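Local coordinates for protein Lys-gingipain W83 (Porphyromonas gingivalis, PDB 3M1H) that is a lysine-specific cysteine protease and probable virulence factor, represented here by a calcium-binding cleaved adhesin domain from its haemagglutinin/adhesin region, at residues H44-Y55 with C162-D172. Residues are numbered along the deposited sequence; the frame is centred on the assembly and turned at random. Where two conformers were deposited one is given.
Unlike the reference sequence in segment 44-55: Tyr55 (reference His). With CA (calcium ion), chain F.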
loop_
_atom_site.group_PDB
_atom_site.type_symbol
_atom_site.label_atom_id
_atom_site.label_comp_id
_atom_site.label_asym_id
_atom_site.label_seq_id
_atom_site.Cartn_x
_atom_site.Cartn_y
_atom_site.Cartn_z
ATOM N N HIS A 44 -7.130 -7.128 7.206
ATOM C CA HIS A 44 -6.366 -7.877 8.160
ATOM C C HIS A 44 -7.224 -7.946 9.428
ATOM O O HIS A 44 -7.441 -6.921 10.111
ATOM C CB HIS A 44 -5.030 -7.174 8.414
ATOM C CG HIS A 44 -4.234 -7.809 9.508
ATOM N ND1 HIS A 44 -3.845 -7.127 10.637
ATOM C CD2 HIS A 44 -3.789 -9.076 9.653
ATOM C CE1 HIS A 44 -3.192 -7.955 11.438
ATOM N NE2 HIS A 44 -3.129 -9.139 10.860
ATOM N N ASN A 45 -7.703 -9.160 9.711
ATOM C CA ASN A 45 -8.603 -9.401 10.853
ATOM C C ASN A 45 -9.652 -8.299 10.951
ATOM O O ASN A 45 -9.975 -7.816 12.033
ATOM C CB ASN A 45 -7.818 -9.458 12.174
ATOM C CG ASN A 45 -6.861 -10.621 12.249
ATOM O OD1 ASN A 45 -7.124 -11.684 11.697
ATOM N ND2 ASN A 45 -5.747 -10.420 12.939
ATOM N N SER A 46 -10.157 -7.866 9.800
ATOM C CA SER A 46 -11.030 -6.716 9.721
ATOM C C SER A 46 -11.687 -6.686 8.322
ATOM O O SER A 46 -11.248 -7.384 7.400
ATOM C CB SER A 46 -10.230 -5.436 9.951
ATOM O OG SER A 46 -9.351 -5.218 8.852
ATOM N N ALA A 47 -12.716 -5.861 8.162
ATOM C CA ALA A 47 -13.468 -5.808 6.916
ATOM C C ALA A 47 -12.743 -5.086 5.773
ATOM O O ALA A 47 -12.826 -5.525 4.614
ATOM C CB ALA A 47 -14.841 -5.168 7.161
ATOM N N ILE A 48 -12.048 -3.986 6.079
ATOM C CA ILE A 48 -11.510 -3.127 5.008
ATOM C C ILE A 48 -9.996 -3.054 5.035
ATOM O O ILE A 48 -9.379 -2.908 6.084
ATOM C CB ILE A 48 -12.026 -1.672 5.109
ATOM C CG1 ILE A 48 -13.536 -1.636 5.348
ATOM C CG2 ILE A 48 -11.580 -0.842 3.877
ATOM C CD1 ILE A 48 -14.276 -2.372 4.371
ATOM N N CYS A 49 -9.412 -3.084 3.841
ATOM C CA CYS A 49 -8.032 -2.706 3.636
ATOM C C CYS A 49 -7.930 -1.859 2.366
ATOM O O CYS A 49 -8.922 -1.709 1.624
ATOM C CB CYS A 49 -7.146 -3.954 3.548
ATOM S SG CYS A 49 -7.507 -5.039 2.137
ATOM N N VAL A 50 -6.747 -1.276 2.123
ATOM C CA VAL A 50 -6.547 -0.397 0.993
ATOM C C VAL A 50 -5.626 -1.113 0.036
ATOM O O VAL A 50 -4.698 -1.791 0.491
ATOM C CB VAL A 50 -6.040 0.990 1.427
ATOM C CG1 VAL A 50 -4.641 0.912 2.079
ATOM C CG2 VAL A 50 -6.094 1.978 0.254
ATOM N N SER A 51 -5.923 -0.981 -1.271
ATOM C CA SER A 51 -5.340 -1.885 -2.277
ATOM C C SER A 51 -4.968 -1.135 -3.539
ATOM O O SER A 51 -5.609 -0.143 -3.896
ATOM C CB SER A 51 -6.355 -2.979 -2.614
ATOM O OG SER A 51 -6.870 -3.573 -1.412
ATOM N N SER A 52 -3.944 -1.642 -4.231
ATOM C CA SER A 52 -3.523 -1.080 -5.519
ATOM C C SER A 52 -3.265 -2.218 -6.520
ATOM O O SER A 52 -2.741 -3.239 -6.150
ATOM C CB SER A 52 -2.328 -0.186 -5.330
ATOM O OG SER A 52 -1.763 0.322 -6.567
ATOM N N ALA A 53 -3.665 -1.993 -7.775
ATOM C CA ALA A 53 -3.666 -3.049 -8.797
ATOM C C ALA A 53 -2.508 -2.998 -9.760
ATOM O O ALA A 53 -2.175 -1.949 -10.303
ATOM C CB ALA A 53 -4.972 -2.997 -9.617
ATOM N N SER A 54 -1.939 -4.175 -10.009
ATOM C CA SER A 54 -1.115 -4.421 -11.213
ATOM C C SER A 54 -1.927 -5.176 -12.266
ATOM O O SER A 54 -1.428 -5.347 -13.396
ATOM C CB SER A 54 0.154 -5.174 -10.864
ATOM O OG SER A 54 -0.087 -6.505 -10.497
ATOM N N TYR A 55 -3.146 -5.596 -11.948
ATOM C CA TYR A 55 -4.066 -6.288 -12.865
ATOM C C TYR A 55 -5.464 -6.154 -12.342
ATOM O O TYR A 55 -5.680 -6.413 -11.161
ATOM C CB TYR A 55 -3.698 -7.776 -12.997
ATOM C CG TYR A 55 -4.492 -8.559 -14.021
ATOM C CD1 TYR A 55 -3.953 -8.797 -15.286
ATOM C CD2 TYR A 55 -5.762 -9.060 -13.732
ATOM C CE1 TYR A 55 -4.663 -9.519 -16.233
ATOM C CE2 TYR A 55 -6.496 -9.798 -14.682
ATOM C CZ TYR A 55 -5.927 -10.004 -15.945
ATOM O OH TYR A 55 -6.650 -10.739 -16.880
ATOM N N CYS A 162 5.952 -2.709 -11.559
ATOM C CA CYS A 162 5.449 -4.065 -11.730
ATOM C C CYS A 162 4.168 -4.044 -12.549
ATOM O O CYS A 162 3.507 -3.008 -12.680
ATOM C CB CYS A 162 5.209 -4.793 -10.409
ATOM S SG CYS A 162 4.020 -3.957 -9.330
ATOM N N THR A 163 3.825 -5.195 -13.108
ATOM C CA THR A 163 2.646 -5.347 -13.929
ATOM C C THR A 163 2.251 -6.822 -13.975
ATOM O O THR A 163 3.115 -7.721 -13.864
ATOM C CB THR A 163 2.859 -4.821 -15.400
ATOM O OG1 THR A 163 1.597 -4.788 -16.083
ATOM C CG2 THR A 163 3.834 -5.685 -16.182
ATOM N N ASP A 164 0.945 -7.038 -14.107
ATOM C CA ASP A 164 0.393 -8.334 -14.462
ATOM C C ASP A 164 0.465 -9.389 -13.377
ATOM O O ASP A 164 0.700 -10.566 -13.657
ATOM C CB ASP A 164 1.082 -8.826 -15.744
ATOM C CG ASP A 164 0.236 -9.795 -16.542
ATOM O OD1 ASP A 164 -0.991 -9.942 -16.327
ATOM O OD2 ASP A 164 0.860 -10.408 -17.437
ATOM N N PHE A 165 0.215 -8.986 -12.124
ATOM C CA PHE A 165 -0.022 -9.947 -11.031
ATOM C C PHE A 165 -1.478 -9.800 -10.587
ATOM O O PHE A 165 -2.395 -10.298 -11.290
ATOM C CB PHE A 165 1.072 -9.858 -9.949
ATOM C CG PHE A 165 2.418 -10.297 -10.488
ATOM C CD1 PHE A 165 2.713 -11.641 -10.577
ATOM C CD2 PHE A 165 3.332 -9.365 -10.973
ATOM C CE1 PHE A 165 3.944 -12.069 -11.119
ATOM C CE2 PHE A 165 4.562 -9.781 -11.523
ATOM C CZ PHE A 165 4.860 -11.144 -11.589
ATOM N N PHE A 166 -1.761 -9.130 -9.460
ATOM C CA PHE A 166 -3.146 -8.833 -9.157
ATOM C C PHE A 166 -3.276 -7.536 -8.339
ATOM O O PHE A 166 -3.214 -6.489 -8.917
ATOM C CB PHE A 166 -3.862 -10.048 -8.547
ATOM C CG PHE A 166 -5.351 -9.921 -8.502
ATOM C CD1 PHE A 166 -6.057 -9.604 -9.646
ATOM C CD2 PHE A 166 -6.072 -10.110 -7.321
ATOM C CE1 PHE A 166 -7.420 -9.497 -9.627
ATOM C CE2 PHE A 166 -7.454 -10.010 -7.297
ATOM C CZ PHE A 166 -8.136 -9.697 -8.469
ATOM N N TRP A 167 -3.448 -7.601 -7.017
ATOM C CA TRP A 167 -3.463 -6.394 -6.172
ATOM C C TRP A 167 -2.565 -6.615 -4.966
ATOM O O TRP A 167 -2.374 -7.775 -4.549
ATOM C CB TRP A 167 -4.866 -6.074 -5.659
ATOM C CG TRP A 167 -5.918 -5.735 -6.672
ATOM C CD1 TRP A 167 -6.549 -6.560 -7.552
ATOM C CD2 TRP A 167 -6.499 -4.451 -6.839
ATOM N NE1 TRP A 167 -7.512 -5.863 -8.276
ATOM C CE2 TRP A 167 -7.467 -4.549 -7.865
ATOM C CE3 TRP A 167 -6.264 -3.203 -6.237
ATOM C CZ2 TRP A 167 -8.218 -3.455 -8.267
ATOM C CZ3 TRP A 167 -7.019 -2.119 -6.637
ATOM C CH2 TRP A 167 -7.972 -2.257 -7.658
ATOM N N ILE A 168 -1.995 -5.513 -4.468
ATOM C CA ILE A 168 -1.319 -5.433 -3.169
ATOM C C ILE A 168 -2.290 -4.777 -2.169
ATOM O O ILE A 168 -2.997 -3.825 -2.516
ATOM C CB ILE A 168 0.032 -4.739 -3.254
ATOM C CG1 ILE A 168 0.729 -4.789 -1.885
ATOM C CG2 ILE A 168 -0.056 -3.309 -3.750
ATOM C CD1 ILE A 168 2.238 -4.436 -2.004
ATOM N N ASN A 169 -2.305 -5.301 -0.949
ATOM C CA ASN A 169 -3.148 -4.789 0.132
ATOM C C ASN A 169 -2.314 -4.298 1.307
ATOM O O ASN A 169 -1.282 -4.887 1.638
ATOM C CB ASN A 169 -4.047 -5.876 0.667
ATOM C CG ASN A 169 -4.981 -6.465 -0.338
ATOM O OD1 ASN A 169 -5.518 -5.772 -1.177
ATOM N ND2 ASN A 169 -5.228 -7.755 -0.216
ATOM N N LEU A 170 -2.791 -3.227 1.955
ATOM C CA LEU A 170 -2.172 -2.637 3.120
ATOM C C LEU A 170 -3.249 -2.460 4.198
ATOM O O LEU A 170 -4.402 -2.145 3.862
ATOM C CB LEU A 170 -1.595 -1.287 2.703
ATOM C CG LEU A 170 -1.041 -0.344 3.756
ATOM C CD1 LEU A 170 0.225 -0.899 4.410
ATOM C CD2 LEU A 170 -0.795 1.046 3.129
ATOM N N ASP A 171 -2.873 -2.643 5.455
ATOM C CA ASP A 171 -3.832 -2.411 6.562
ATOM C C ASP A 171 -3.050 -2.104 7.831
ATOM O O ASP A 171 -1.843 -2.345 7.947
ATOM C CB ASP A 171 -4.748 -3.626 6.704
ATOM C CG ASP A 171 -6.133 -3.315 7.376
ATOM O OD1 ASP A 171 -6.358 -2.173 7.761
ATOM O OD2 ASP A 171 -6.969 -4.269 7.425
ATOM N N ASP A 172 -3.768 -1.554 8.817
ATOM C CA ASP A 172 -3.258 -1.414 10.183
ATOM C C ASP A 172 -1.890 -0.691 10.231
ATOM O O ASP A 172 -0.893 -1.211 10.733
ATOM C CB ASP A 172 -3.257 -2.772 10.877
ATOM C CG ASP A 172 -4.656 -3.275 11.203
ATOM O OD1 ASP A 172 -5.567 -2.434 11.394
ATOM O OD2 ASP A 172 -4.837 -4.495 11.324
HETATM CA CA CA F . -8.720 -2.821 8.294
HETATM O O HOH W 1 -6.785 -5.738 12.521
HETATM O O HOH W 2 -8.036 -3.071 10.555
#
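With CG turned anti to the backbone N (chi1 -156°), Asp171 meets Ser46 and Ile48 through a calcium ion. Both its oxygens bind the metal, OD2 at 2.4 Å, and Ser46 OG, Ile48 O and a water add three more ligands; Asp9 and Glu11 complete the site. The anti lone pair of Asp171 OD2 also accepts His44 N, so this oxygen ties the loop to the strand twice. The His44 ring likewise extends anti to its backbone N (chi1 174°), and ND1 donates to Asp172 OD2 at 2.9 Å, the acceptor close to the ring plane and the carboxylate turned 77° against it. A second water joins His44 O to Asp172 OD2, closing a small ring of polar links beside the metal. Beyond the calcium, strands 50-53 and 167-172 pair antiparallel within one sheet of the beta jelly roll of this adhesin domain; strand 79-87 flanks 167-172 on its other edge. Backbone bonds join Val50 to Leu170 and Ser52 to Ile168, whose side chains share one face, where Val50 CG1 lies alongside Leu170 CB at 3.8 Å. On the opposite face Ser51 OG donates to Asn169 OD1 in a short bond of 2.6 Å, tilted from the amide's carbonyl plane. Next along that face, Ala53 CB sits 3.3 Å from the centroid of the Trp167 six-membered ring, almost on its normal, a CH-pi contact. Where the pairing ends, Phe166 O accepts both Ser54 N and Tyr55 N, while Ser54 OG takes Phe165 N at 3.0 Å and also bonds Glu95. Tyr55 runs alongside Asp164, ring and carboxylate planes only modestly inclined; Tyr55 OH hydrogen-bonds Ala131 O, while Asp164 OD1, the oxygen beside Tyr55 CD1, forms a salt bridge with Arg133.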